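Local coordinates for protein D-hydantoinase (Ralstonia pickettii, PDB 1NFG) that probably catalyses, with two zinc ions per subunit, the stereospecific hydrolysis of the cyclic amide bond of D-hydantoin derivatives, at residues Ile54-His59 / Phe373-Gln378; Arg221-Ala226 / Met248-Arg253; Val340-Met345 / Met399-Thr404. One frame throughout, in Å; residues are numbered along the deposited sequence.

Contact 1 (Ile54-His59 / Phe373-Gln378). With ZN (zinc ion), chain E.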
ATOM      1  N   ILE A  54       6.065  32.772   8.713  1.00 18.64           N
ATOM      2  CA  ILE A  54       5.981  32.192  10.048  1.00 19.38           C
ATOM      3  C   ILE A  54       6.741  30.873  10.089  1.00 20.44           C
ATOM      4  O   ILE A  54       6.275  29.868   9.559  1.00 22.63           O
ATOM      5  CB  ILE A  54       4.522  31.946  10.445  1.00 18.52           C
ATOM      6  CG1 ILE A  54       3.780  33.288  10.516  1.00 18.39           C
ATOM      7  CG2 ILE A  54       4.464  31.216  11.776  1.00 17.42           C
ATOM      8  CD1 ILE A  54       2.318  33.161  10.863  1.00 16.50           C
ATOM      9  N   ASP A  55       7.909  30.882  10.728  1.00 19.82           N
ATOM     10  CA  ASP A  55       8.752  29.694  10.812  1.00 19.54           C
ATOM     11  C   ASP A  55       8.595  28.968  12.150  1.00 20.24           C
ATOM     12  O   ASP A  55       9.195  29.360  13.148  1.00 22.34           O
ATOM     13  CB  ASP A  55      10.209  30.096  10.607  1.00 17.72           C
ATOM     14  CG  ASP A  55      11.096  28.918  10.338  1.00 18.15           C
ATOM     15  OD1 ASP A  55      10.709  27.790  10.720  1.00 18.36           O
ATOM     16  OD2 ASP A  55      12.181  29.122   9.756  1.00 17.00           O
ATOM     17  N   VAL A  56       7.802  27.902  12.164  1.00 19.52           N
ATOM     18  CA  VAL A  56       7.562  27.158  13.393  1.00 18.54           C
ATOM     19  C   VAL A  56       8.619  26.115  13.752  1.00 19.30           C
ATOM     20  O   VAL A  56       8.375  25.247  14.589  1.00 18.58           O
ATOM     21  CB  VAL A  56       6.171  26.471  13.359  1.00 18.57           C
ATOM     22  CG1 VAL A  56       5.098  27.512  13.071  1.00 17.30           C
ATOM     23  CG2 VAL A  56       6.146  25.355  12.314  1.00 13.65           C
ATOM     24  N   HIS A  57       9.795  26.192  13.139  1.00 19.92           N
ATOM     25  CA  HIS A  57      10.840  25.225  13.458  1.00 21.72           C
ATOM     26  C   HIS A  57      12.226  25.857  13.439  1.00 22.78           C
ATOM     27  O   HIS A  57      12.956  25.735  12.452  1.00 23.93           O
ATOM     28  CB  HIS A  57      10.790  24.047  12.481  1.00 22.43           C
ATOM     29  CG  HIS A  57      11.637  22.877  12.888  1.00 24.41           C
ATOM     30  ND1 HIS A  57      11.340  21.581  12.518  1.00 24.89           N
ATOM     31  CD2 HIS A  57      12.766  22.802  13.632  1.00 25.50           C
ATOM     32  CE1 HIS A  57      12.246  20.762  13.021  1.00 25.49           C
ATOM     33  NE2 HIS A  57      13.122  21.477  13.702  1.00 26.40           N
ATOM     34  N   THR A  58      12.585  26.523  14.535  1.00 21.97           N
ATOM     35  CA  THR A  58      13.889  27.166  14.649  1.00 23.11           C
ATOM     36  C   THR A  58      14.623  26.815  15.935  1.00 24.48           C
ATOM     37  O   THR A  58      14.016  26.462  16.951  1.00 23.93           O
ATOM     38  CB  THR A  58      13.785  28.711  14.602  1.00 22.66           C
ATOM     39  OG1 THR A  58      12.920  29.167  15.654  1.00 24.48           O
ATOM     40  CG2 THR A  58      13.248  29.172  13.270  1.00 22.70           C
ATOM     41  N   HIS A  59      15.945  26.917  15.864  1.00 26.97           N
ATOM     42  CA  HIS A  59      16.833  26.675  16.995  1.00 28.78           C
ATOM     43  C   HIS A  59      17.764  27.877  16.947  1.00 30.47           C
ATOM     44  O   HIS A  59      18.974  27.758  16.751  1.00 30.73           O
ATOM     45  CB  HIS A  59      17.607  25.375  16.798  1.00 29.49           C
ATOM     46  CG  HIS A  59      16.729  24.167  16.684  1.00 29.65           C
ATOM     47  ND1 HIS A  59      15.862  23.780  17.683  1.00 28.76           N
ATOM     48  CD2 HIS A  59      16.578  23.264  15.686  1.00 29.56           C
ATOM     49  CE1 HIS A  59      15.216  22.691  17.307  1.00 29.47           C
ATOM     50  NE2 HIS A  59      15.631  22.358  16.099  1.00 31.28           N
ATOM     51  N   PHE A 373      -0.473  25.977  14.929  1.00 20.50           N
ATOM     52  CA  PHE A 373       0.099  26.349  16.214  1.00 20.60           C
ATOM     53  C   PHE A 373      -0.576  27.476  17.007  1.00 20.82           C
ATOM     54  O   PHE A 373       0.071  28.180  17.777  1.00 20.27           O
ATOM     55  CB  PHE A 373       1.588  26.611  16.013  1.00 20.78           C
ATOM     56  CG  PHE A 373       2.337  25.389  15.566  1.00 22.44           C
ATOM     57  CD1 PHE A 373       2.625  24.365  16.470  1.00 22.98           C
ATOM     58  CD2 PHE A 373       2.686  25.217  14.228  1.00 23.57           C
ATOM     59  CE1 PHE A 373       3.248  23.180  16.050  1.00 22.64           C
ATOM     60  CE2 PHE A 373       3.309  24.037  13.793  1.00 24.24           C
ATOM     61  CZ  PHE A 373       3.589  23.015  14.709  1.00 24.22           C
ATOM     62  N   GLY A 374      -1.886  27.611  16.816  1.00 21.73           N
ATOM     63  CA  GLY A 374      -2.698  28.589  17.528  1.00 21.75           C
ATOM     64  C   GLY A 374      -2.334  30.059  17.548  1.00 22.40           C
ATOM     65  O   GLY A 374      -2.292  30.665  18.615  1.00 22.91           O
ATOM     66  N   MET A 375      -2.092  30.640  16.379  1.00 23.02           N
ATOM     67  CA  MET A 375      -1.744  32.054  16.279  1.00 23.20           C
ATOM     68  C   MET A 375      -2.623  32.727  15.228  1.00 24.21           C
ATOM     69  O   MET A 375      -2.410  33.891  14.882  1.00 25.24           O
ATOM     70  CB  MET A 375      -0.284  32.213  15.868  1.00 23.80           C
ATOM     71  CG  MET A 375       0.698  31.522  16.780  1.00 24.81           C
ATOM     72  SD  MET A 375       2.381  31.818  16.236  1.00 27.96           S
ATOM     73  CE  MET A 375       2.533  30.615  14.918  1.00 27.20           C
ATOM     74  N   PHE A 376      -3.602  31.979  14.728  1.00 23.29           N
ATOM     75  CA  PHE A 376      -4.518  32.450  13.692  1.00 21.84           C
ATOM     76  C   PHE A 376      -5.827  32.882  14.335  1.00 21.94           C
ATOM     77  O   PHE A 376      -6.323  32.214  15.236  1.00 23.14           O
ATOM     78  CB  PHE A 376      -4.742  31.306  12.685  1.00 20.71           C
ATOM     79  CG  PHE A 376      -5.734  31.609  11.599  1.00 16.37           C
ATOM     80  CD1 PHE A 376      -7.091  31.375  11.791  1.00 16.40           C
ATOM     81  CD2 PHE A 376      -5.307  32.118  10.373  1.00 15.71           C
ATOM     82  CE1 PHE A 376      -8.021  31.647  10.765  1.00 15.44           C
ATOM     83  CE2 PHE A 376      -6.223  32.392   9.348  1.00 14.06           C
ATOM     84  CZ  PHE A 376      -7.581  32.154   9.549  1.00 13.13           C
ATOM     85  N   PRO A 377      -6.426  33.988  13.858  1.00 22.26           N
ATOM     86  CA  PRO A 377      -5.962  34.850  12.764  1.00 21.19           C
ATOM     87  C   PRO A 377      -5.112  36.072  13.127  1.00 22.15           C
ATOM     88  O   PRO A 377      -4.832  36.906  12.255  1.00 20.56           O
ATOM     89  CB  PRO A 377      -7.261  35.244  12.079  1.00 20.12           C
ATOM     90  CG  PRO A 377      -8.178  35.405  13.232  1.00 20.27           C
ATOM     91  CD  PRO A 377      -7.861  34.217  14.121  1.00 20.84           C
ATOM     92  N   GLN A 378      -4.702  36.189  14.393  1.00 22.77           N
ATOM     93  CA  GLN A 378      -3.871  37.324  14.798  1.00 23.16           C
ATOM     94  C   GLN A 378      -2.665  37.373  13.873  1.00 22.63           C
ATOM     95  O   GLN A 378      -2.253  38.440  13.422  1.00 23.36           O
ATOM     96  CB  GLN A 378      -3.379  37.182  16.243  1.00 25.57           C
ATOM     97  CG  GLN A 378      -2.581  38.404  16.718  1.00 28.99           C
ATOM     98  CD  GLN A 378      -1.862  38.201  18.048  1.00 30.72           C
ATOM     99  OE1 GLN A 378      -2.412  37.612  18.982  1.00 33.15           O
ATOM    100  NE2 GLN A 378      -0.636  38.709  18.142  1.00 27.94           N
TER
HETATM  101 ZN    ZN E 501      15.036  20.543  14.767  1.00 21.03          ZN

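Contact 2 (Arg221-Ala226 / Met248-Arg253)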
ATOM      1  N   ARG A 221       6.233   4.298  14.201  1.00 14.18           N
ATOM      2  CA  ARG A 221       6.067   4.013  15.627  1.00 14.09           C
ATOM      3  C   ARG A 221       5.386   5.180  16.350  1.00 14.90           C
ATOM      4  O   ARG A 221       4.406   4.991  17.088  1.00 13.70           O
ATOM      5  CB  ARG A 221       7.440   3.719  16.247  1.00 14.78           C
ATOM      6  CG  ARG A 221       7.442   3.389  17.737  1.00 11.62           C
ATOM      7  CD  ARG A 221       8.527   2.358  18.035  1.00 12.26           C
ATOM      8  NE  ARG A 221       9.813   2.696  17.424  1.00 11.46           N
ATOM      9  CZ  ARG A 221      10.728   3.479  17.989  1.00 14.49           C
ATOM     10  NH1 ARG A 221      10.505   4.007  19.194  1.00 12.44           N
ATOM     11  NH2 ARG A 221      11.862   3.747  17.346  1.00 12.58           N
ATOM     12  N   ALA A 222       5.900   6.386  16.133  1.00 14.12           N
ATOM     13  CA  ALA A 222       5.321   7.558  16.766  1.00 15.79           C
ATOM     14  C   ALA A 222       3.835   7.641  16.406  1.00 16.25           C
ATOM     15  O   ALA A 222       2.974   7.775  17.282  1.00 17.45           O
ATOM     16  CB  ALA A 222       6.057   8.813  16.309  1.00 15.74           C
ATOM     17  N   LEU A 223       3.529   7.538  15.117  1.00 15.97           N
ATOM     18  CA  LEU A 223       2.143   7.614  14.671  1.00 15.46           C
ATOM     19  C   LEU A 223       1.289   6.509  15.289  1.00 15.06           C
ATOM     20  O   LEU A 223       0.121   6.730  15.624  1.00 14.50           O
ATOM     21  CB  LEU A 223       2.088   7.561  13.140  1.00 15.05           C
ATOM     22  CG  LEU A 223       2.767   8.761  12.465  1.00 13.66           C
ATOM     23  CD1 LEU A 223       2.984   8.504  10.986  1.00 13.54           C
ATOM     24  CD2 LEU A 223       1.922   9.990  12.681  1.00 11.88           C
ATOM     25  N   ALA A 224       1.874   5.324  15.444  1.00 14.56           N
ATOM     26  CA  ALA A 224       1.166   4.196  16.044  1.00 14.50           C
ATOM     27  C   ALA A 224       0.836   4.515  17.502  1.00 14.56           C
ATOM     28  O   ALA A 224      -0.278   4.263  17.982  1.00 12.10           O
ATOM     29  CB  ALA A 224       2.024   2.944  15.961  1.00 14.72           C
ATOM     30  N   LEU A 225       1.820   5.072  18.205  1.00 15.52           N
ATOM     31  CA  LEU A 225       1.639   5.449  19.602  1.00 16.64           C
ATOM     32  C   LEU A 225       0.566   6.526  19.708  1.00 16.64           C
ATOM     33  O   LEU A 225      -0.274   6.499  20.615  1.00 15.53           O
ATOM     34  CB  LEU A 225       2.968   5.945  20.189  1.00 15.30           C
ATOM     35  CG  LEU A 225       3.801   4.938  20.999  1.00 16.14           C
ATOM     36  CD1 LEU A 225       3.319   3.502  20.771  1.00 12.49           C
ATOM     37  CD2 LEU A 225       5.273   5.097  20.629  1.00 12.39           C
ATOM     38  N   ALA A 226       0.589   7.476  18.776  1.00 17.44           N
ATOM     39  CA  ALA A 226      -0.413   8.538  18.768  1.00 17.78           C
ATOM     40  C   ALA A 226      -1.787   7.889  18.581  1.00 18.43           C
ATOM     41  O   ALA A 226      -2.761   8.276  19.226  1.00 19.23           O
ATOM     42  CB  ALA A 226      -0.130   9.518  17.644  1.00 16.91           C
ATOM     43  N   MET A 248       1.212   9.110   5.584  1.00 16.00           N
ATOM     44  CA  MET A 248       0.042   8.905   4.758  1.00 16.68           C
ATOM     45  C   MET A 248      -0.792   7.714   5.238  1.00 16.41           C
ATOM     46  O   MET A 248      -2.026   7.808   5.335  1.00 15.82           O
ATOM     47  CB  MET A 248       0.479   8.727   3.309  1.00 16.72           C
ATOM     48  CG  MET A 248      -0.175   9.711   2.371  1.00 22.10           C
ATOM     49  SD  MET A 248       0.065  11.445   2.819  1.00 20.01           S
ATOM     50  CE  MET A 248       1.219  11.943   1.505  1.00 25.75           C
ATOM     51  N   ARG A 249      -0.135   6.601   5.561  1.00 15.62           N
ATOM     52  CA  ARG A 249      -0.874   5.428   6.029  1.00 17.29           C
ATOM     53  C   ARG A 249      -1.599   5.754   7.328  1.00 17.77           C
ATOM     54  O   ARG A 249      -2.746   5.354   7.530  1.00 18.90           O
ATOM     55  CB  ARG A 249       0.067   4.231   6.230  1.00 17.81           C
ATOM     56  CG  ARG A 249       0.799   3.823   4.962  1.00 20.43           C
ATOM     57  CD  ARG A 249       1.819   2.730   5.187  1.00 23.46           C
ATOM     58  NE  ARG A 249       1.207   1.409   5.244  1.00 27.72           N
ATOM     59  CZ  ARG A 249       1.313   0.586   6.279  1.00 29.71           C
ATOM     60  NH1 ARG A 249       2.010   0.948   7.351  1.00 30.49           N
ATOM     61  NH2 ARG A 249       0.721  -0.598   6.244  1.00 30.36           N
ATOM     62  N   ALA A 250      -0.930   6.497   8.202  1.00 19.43           N
ATOM     63  CA  ALA A 250      -1.523   6.886   9.473  1.00 19.06           C
ATOM     64  C   ALA A 250      -2.774   7.732   9.211  1.00 20.09           C
ATOM     65  O   ALA A 250      -3.839   7.482   9.794  1.00 19.37           O
ATOM     66  CB  ALA A 250      -0.515   7.671  10.291  1.00 17.96           C
ATOM     67  N   LYS A 251      -2.649   8.728   8.330  1.00 19.53           N
ATOM     68  CA  LYS A 251      -3.788   9.592   8.007  1.00 19.59           C
ATOM     69  C   LYS A 251      -4.991   8.784   7.526  1.00 20.56           C
ATOM     70  O   LYS A 251      -6.123   9.074   7.900  1.00 22.67           O
ATOM     71  CB  LYS A 251      -3.415  10.626   6.945  1.00 16.61           C
ATOM     72  CG  LYS A 251      -2.557  11.776   7.439  1.00 13.39           C
ATOM     73  CD  LYS A 251      -2.139  12.679   6.281  1.00 10.61           C
ATOM     74  CE  LYS A 251      -1.303  13.883   6.734  1.00 11.36           C
ATOM     75  NZ  LYS A 251      -2.053  14.851   7.583  1.00  7.97           N
ATOM     76  N   SER A 252      -4.754   7.766   6.705  1.00 21.33           N
ATOM     77  CA  SER A 252      -5.857   6.943   6.216  1.00 21.59           C
ATOM     78  C   SER A 252      -6.538   6.130   7.304  1.00 20.40           C
ATOM     79  O   SER A 252      -7.732   5.862   7.218  1.00 21.25           O
ATOM     80  CB  SER A 252      -5.375   6.013   5.118  1.00 22.56           C
ATOM     81  OG  SER A 252      -5.045   6.773   3.973  1.00 30.16           O
ATOM     82  N   ARG A 253      -5.787   5.737   8.327  1.00 19.74           N
ATOM     83  CA  ARG A 253      -6.366   4.967   9.418  1.00 18.63           C
ATOM     84  C   ARG A 253      -7.192   5.867  10.324  1.00 20.10           C
ATOM     85  O   ARG A 253      -7.862   5.385  11.226  1.00 21.71           O
ATOM     86  CB  ARG A 253      -5.275   4.315  10.258  1.00 19.36           C
ATOM     87  CG  ARG A 253      -4.300   3.474   9.475  1.00 20.59           C
ATOM     88  CD  ARG A 253      -3.692   2.418  10.367  1.00 19.39           C
ATOM     89  NE  ARG A 253      -2.834   2.978  11.403  1.00 19.34           N
ATOM     90  CZ  ARG A 253      -1.572   3.353  11.205  1.00 18.92           C
ATOM     91  NH1 ARG A 253      -1.021   3.232  10.004  1.00 13.63           N
ATOM     92  NH2 ARG A 253      -0.857   3.834  12.217  1.00 18.46           N
TER

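Contact 3 (Val340-Met345 / Met399-Thr404)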
ATOM      1  N   VAL A 340      16.892  30.171   8.207  1.00 23.67           N
ATOM      2  CA  VAL A 340      15.730  30.969   8.596  1.00 21.94           C
ATOM      3  C   VAL A 340      15.501  32.156   7.662  1.00 22.27           C
ATOM      4  O   VAL A 340      14.360  32.556   7.427  1.00 22.04           O
ATOM      5  CB  VAL A 340      15.844  31.493  10.060  1.00 20.10           C
ATOM      6  CG1 VAL A 340      16.848  32.634  10.142  1.00 17.39           C
ATOM      7  CG2 VAL A 340      14.476  31.928  10.564  1.00 15.58           C
ATOM      8  N   GLU A 341      16.581  32.704   7.113  1.00 22.26           N
ATOM      9  CA  GLU A 341      16.462  33.852   6.222  1.00 23.85           C
ATOM     10  C   GLU A 341      16.072  33.487   4.795  1.00 23.85           C
ATOM     11  O   GLU A 341      15.243  34.158   4.184  1.00 23.81           O
ATOM     12  CB  GLU A 341      17.769  34.650   6.180  1.00 24.21           C
ATOM     13  CG  GLU A 341      17.586  36.052   5.594  1.00 27.27           C
ATOM     14  CD  GLU A 341      18.867  36.861   5.546  1.00 29.59           C
ATOM     15  OE1 GLU A 341      19.638  36.835   6.531  1.00 30.72           O
ATOM     16  OE2 GLU A 341      19.100  37.535   4.520  1.00 31.98           O
ATOM     17  N   GLU A 342      16.669  32.422   4.274  1.00 23.38           N
ATOM     18  CA  GLU A 342      16.409  31.988   2.911  1.00 23.03           C
ATOM     19  C   GLU A 342      15.086  31.261   2.692  1.00 23.29           C
ATOM     20  O   GLU A 342      14.612  31.174   1.557  1.00 23.21           O
ATOM     21  CB  GLU A 342      17.550  31.088   2.426  1.00 22.44           C
ATOM     22  CG  GLU A 342      18.925  31.729   2.499  1.00 22.11           C
ATOM     23  CD  GLU A 342      19.653  31.453   3.808  1.00 21.94           C
ATOM     24  OE1 GLU A 342      19.006  31.442   4.879  1.00 20.59           O
ATOM     25  OE2 GLU A 342      20.887  31.261   3.763  1.00 22.00           O
ATOM     26  N   ARG A 343      14.481  30.765   3.770  1.00 22.78           N
ATOM     27  CA  ARG A 343      13.240  30.000   3.660  1.00 23.05           C
ATOM     28  C   ARG A 343      12.231  30.475   2.616  1.00 23.60           C
ATOM     29  O   ARG A 343      11.958  29.756   1.657  1.00 24.06           O
ATOM     30  CB  ARG A 343      12.537  29.879   5.019  1.00 21.59           C
ATOM     31  CG  ARG A 343      11.349  28.902   4.978  1.00 21.12           C
ATOM     32  CD  ARG A 343      10.631  28.750   6.315  1.00 17.90           C
ATOM     33  NE  ARG A 343      10.100  30.017   6.807  1.00 19.83           N
ATOM     34  CZ  ARG A 343       8.827  30.222   7.125  1.00 21.07           C
ATOM     35  NH1 ARG A 343       7.946  29.238   7.002  1.00 22.48           N
ATOM     36  NH2 ARG A 343       8.433  31.411   7.567  1.00 20.58           N
ATOM     37  N   LEU A 344      11.679  31.672   2.787  1.00 24.01           N
ATOM     38  CA  LEU A 344      10.683  32.171   1.841  1.00 23.22           C
ATOM     39  C   LEU A 344      11.153  32.215   0.393  1.00 24.14           C
ATOM     40  O   LEU A 344      10.481  31.683  -0.490  1.00 25.98           O
ATOM     41  CB  LEU A 344      10.178  33.563   2.247  1.00 20.56           C
ATOM     42  CG  LEU A 344       9.344  33.737   3.521  1.00 17.96           C
ATOM     43  CD1 LEU A 344       8.215  34.689   3.233  1.00 16.86           C
ATOM     44  CD2 LEU A 344       8.783  32.423   3.993  1.00 17.80           C
ATOM     45  N   MET A 345      12.292  32.843   0.134  1.00 24.01           N
ATOM     46  CA  MET A 345      12.778  32.920  -1.238  1.00 25.26           C
ATOM     47  C   MET A 345      12.881  31.547  -1.875  1.00 25.60           C
ATOM     48  O   MET A 345      12.425  31.342  -3.000  1.00 27.19           O
ATOM     49  CB  MET A 345      14.137  33.614  -1.301  1.00 25.57           C
ATOM     50  CG  MET A 345      14.072  35.125  -1.112  1.00 26.60           C
ATOM     51  SD  MET A 345      15.693  35.895  -1.299  1.00 28.22           S
ATOM     52  CE  MET A 345      16.459  35.422   0.266  1.00 27.60           C
ATOM     53  N   MET A 399      18.399  37.553  -8.061  1.00 36.97           N
ATOM     54  CA  MET A 399      19.554  37.670  -7.187  1.00 36.42           C
ATOM     55  C   MET A 399      20.201  36.325  -6.895  1.00 36.24           C
ATOM     56  O   MET A 399      19.550  35.282  -6.962  1.00 36.23           O
ATOM     57  CB  MET A 399      19.099  38.315  -5.880  1.00 36.72           C
ATOM     58  CG  MET A 399      19.947  38.015  -4.672  1.00 38.46           C
ATOM     59  SD  MET A 399      18.957  38.220  -3.182  1.00 40.30           S
ATOM     60  CE  MET A 399      18.851  40.012  -3.115  1.00 42.25           C
ATOM     61  N   VAL A 400      21.490  36.355  -6.582  1.00 35.74           N
ATOM     62  CA  VAL A 400      22.213  35.141  -6.241  1.00 35.34           C
ATOM     63  C   VAL A 400      22.395  35.147  -4.738  1.00 36.45           C
ATOM     64  O   VAL A 400      22.877  36.132  -4.173  1.00 37.87           O
ATOM     65  CB  VAL A 400      23.601  35.097  -6.872  1.00 34.29           C
ATOM     66  CG1 VAL A 400      24.364  33.889  -6.339  1.00 32.26           C
ATOM     67  CG2 VAL A 400      23.482  35.035  -8.380  1.00 33.70           C
ATOM     68  N   ILE A 401      22.016  34.057  -4.084  1.00 36.15           N
ATOM     69  CA  ILE A 401      22.163  33.993  -2.642  1.00 35.41           C
ATOM     70  C   ILE A 401      23.619  33.811  -2.244  1.00 35.16           C
ATOM     71  O   ILE A 401      24.254  32.818  -2.593  1.00 35.05           O
ATOM     72  CB  ILE A 401      21.317  32.861  -2.040  1.00 34.30           C
ATOM     73  CG1 ILE A 401      19.837  33.160  -2.289  1.00 33.67           C
ATOM     74  CG2 ILE A 401      21.604  32.731  -0.547  1.00 33.30           C
ATOM     75  CD1 ILE A 401      18.893  32.257  -1.553  1.00 33.18           C
ATOM     76  N   GLU A 402      24.143  34.796  -1.525  1.00 35.39           N
ATOM     77  CA  GLU A 402      25.521  34.765  -1.058  1.00 35.86           C
ATOM     78  C   GLU A 402      25.505  35.087   0.426  1.00 34.91           C
ATOM     79  O   GLU A 402      24.829  36.024   0.855  1.00 34.32           O
ATOM     80  CB  GLU A 402      26.358  35.806  -1.797  1.00 36.98           C
ATOM     81  CG  GLU A 402      26.152  35.809  -3.293  1.00 38.93           C
ATOM     82  CD  GLU A 402      26.870  36.959  -3.960  1.00 41.41           C
ATOM     83  OE1 GLU A 402      28.079  36.826  -4.243  1.00 41.85           O
ATOM     84  OE2 GLU A 402      26.225  38.007  -4.188  1.00 42.66           O
ATOM     85  N   GLN A 403      26.248  34.307   1.208  1.00 33.63           N
ATOM     86  CA  GLN A 403      26.303  34.510   2.648  1.00 31.34           C
ATOM     87  C   GLN A 403      26.771  35.915   2.991  1.00 31.01           C
ATOM     88  O   GLN A 403      26.367  36.473   4.012  1.00 31.07           O
ATOM     89  CB  GLN A 403      27.230  33.484   3.291  1.00 29.93           C
ATOM     90  CG  GLN A 403      27.266  33.537   4.807  1.00 28.75           C
ATOM     91  CD  GLN A 403      25.884  33.477   5.422  1.00 28.78           C
ATOM     92  OE1 GLN A 403      24.906  33.137   4.752  1.00 30.35           O
ATOM     93  NE2 GLN A 403      25.796  33.799   6.709  1.00 27.17           N
ATOM     94  N   THR A 404      27.618  36.486   2.135  1.00 30.38           N
ATOM     95  CA  THR A 404      28.133  37.833   2.359  1.00 29.96           C
ATOM     96  C   THR A 404      27.002  38.853   2.353  1.00 29.30           C
ATOM     97  O   THR A 404      27.150  39.955   2.873  1.00 29.40           O
ATOM     98  CB  THR A 404      29.160  38.244   1.280  1.00 30.49           C
ATOM     99  OG1 THR A 404      28.546  38.202  -0.017  1.00 32.42           O
ATOM    100  CG2 THR A 404      30.358  37.317   1.307  1.00 29.79           C
TER

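Contact 1 (Ile54-His59 / Phe373-Gln378)
Asp55, between the contact residues Ile54 and Val56, accepts on its OD1 a hydrogen bond from the backbone N of His57 at 3.0 Å. The N-H to OD1 angle is 158°, and the donor comes on the anti side of the carboxylate, tilted from its plane. This is an Asx turn. Asp55 OD2 is held separately by Ser312 OG, so both carboxylate oxygens have partners. The other side of the strand faces 373-378 and is purely apolar there. Both Val56 methyls meet the CD2-CE2 bond of the Phe373 ring: CG1 lies 3.5 Å from CD2, and CG2 lies 3.5 Å from CE2. The valine thus straddles that bond at an oblique slant. Further back, Ile54 CG2 touches Met375 CE at 3.7 Å, the two side chains running past each other in opposite directions. The methionine bends at its last torsion (chi3 -81°), which turns the methyl toward the strand. Strand 48-58 is the barrel strand that ends in the His-X-His motif of the amidohydrolase superfamily. His57 NE2 binds zinc at 2.4 Å and His59 NE2 at 2.3 Å. Asp313 and the carboxylated Lys148 complete this metal site. His57 ND1 is hydrogen-bonded to Glu260, a second-shell contact that helps to fix the ring's rotation. Phe373 follows helix 358-372, which closes in a Schellman motif with Gly374 as the C-prime residue. Pro369 and Ala370 of that helix also pack on Val56 and Ile54, respectively.

Contact 2 (Arg221-Ala226 / Met248-Arg253)
Leu223 has CG anti to its carbonyl carbon (chi1 -64°) and CD1 anti to CA (chi2 166°). This carries CD1 to 3.7 Å from Ala250 CB. Leu223 CB lies 3.9 Å from the same alanine methyl, and Leu223 CD2 is 4.1 Å from it. The small Ala250 methyl therefore rests against the whole side of the leucine. It lets the backbones come close, with Leu223 CA and Ala250 CA 6.4 Å apart. The helices concerned, 212-229 and 241-253, follow one another in the chain, joined through strand 233-235. They belong to the outer helical layer of the TIM barrel. Leu223 reaches inward to Ile233, Ile235 and Ala257, and Ala250 also packs on Ala257, so the pair lies over two adjacent barrel strands. Arg253 borders the apolar contact. Its chain folds back at chi3 (-67°), and Ala250 CA sits over one face of the guanidinium, off its centre. Ala224 CA meets the group edge-on, 4.3 Å from Arg253 NH2. The polar end is fixed by a salt bridge from NE to Glu227, further along helix 212-229. That bridge ties the two helices beyond the apolar pair. A third subunit lies close by: Ala224 packs on its Glu217, and Arg249 forms salt bridges with its Glu245 and Glu246.

Contact 3 (Val340-Met345 / Met399-Thr404)
The region around the start of helix 343-352 packs on the end of strand 390-400 and the loop that follows it, part of the beta-rich region that N- and C-terminal parts of the chain form beside the barrel in this family. Ile401 is central to the contact. Its CD1 lies 4.1 Å from Glu342 CG, and its CG2 lies 4.2 Å from that same carbon. The two side chains cross obliquely. Glu342 uses only its aliphatic part against the isoleucine. A bend at chi2 (92°) turns the carboxylate aside, and OE2 is hydrogen-bonded to Ser413 OG. One turn along, Met345 adds looser contacts. Its CE is 4.4 Å from Ile401 CD1, and its SD is 4.4 Å from Met399 SD. Met399 is exposed and borders the contact, while Glu342, Met345 and Ile401 are buried. No hydrogen bond joins the two segments; the main touches are between apolar groups. Strand 419-429 runs alongside: Val420 packs on Ile401, Val423 on Met399 and Pro424 on Met345. Trp393, earlier on strand 390-400, touches Met345 as well, and Met406 in the following loop lies against Glu342.

Overall arrangement
Contacts 1 and 3 are neighbours, with centres about 21 Å apart. Arg343 of contact 3 lies against the backbone of Ile54 and Asp55, and Val340 packs on Asp55 and Thr58. Strands 48-58 and 390-400 also pair antiparallel, which links the zinc-bearing barrel strand to the beta-rich region. Their segments alternate along the chain. Contact 2 is nested within the loop closed by contact 1; their centres are about 24 Å apart and they do not touch. It ends before contact 3 begins, about 35 Å away between centres and across the chain's centre. Contact 2 thus lies on the outer, subunit-facing helices, while contact 1 includes two zinc ligands.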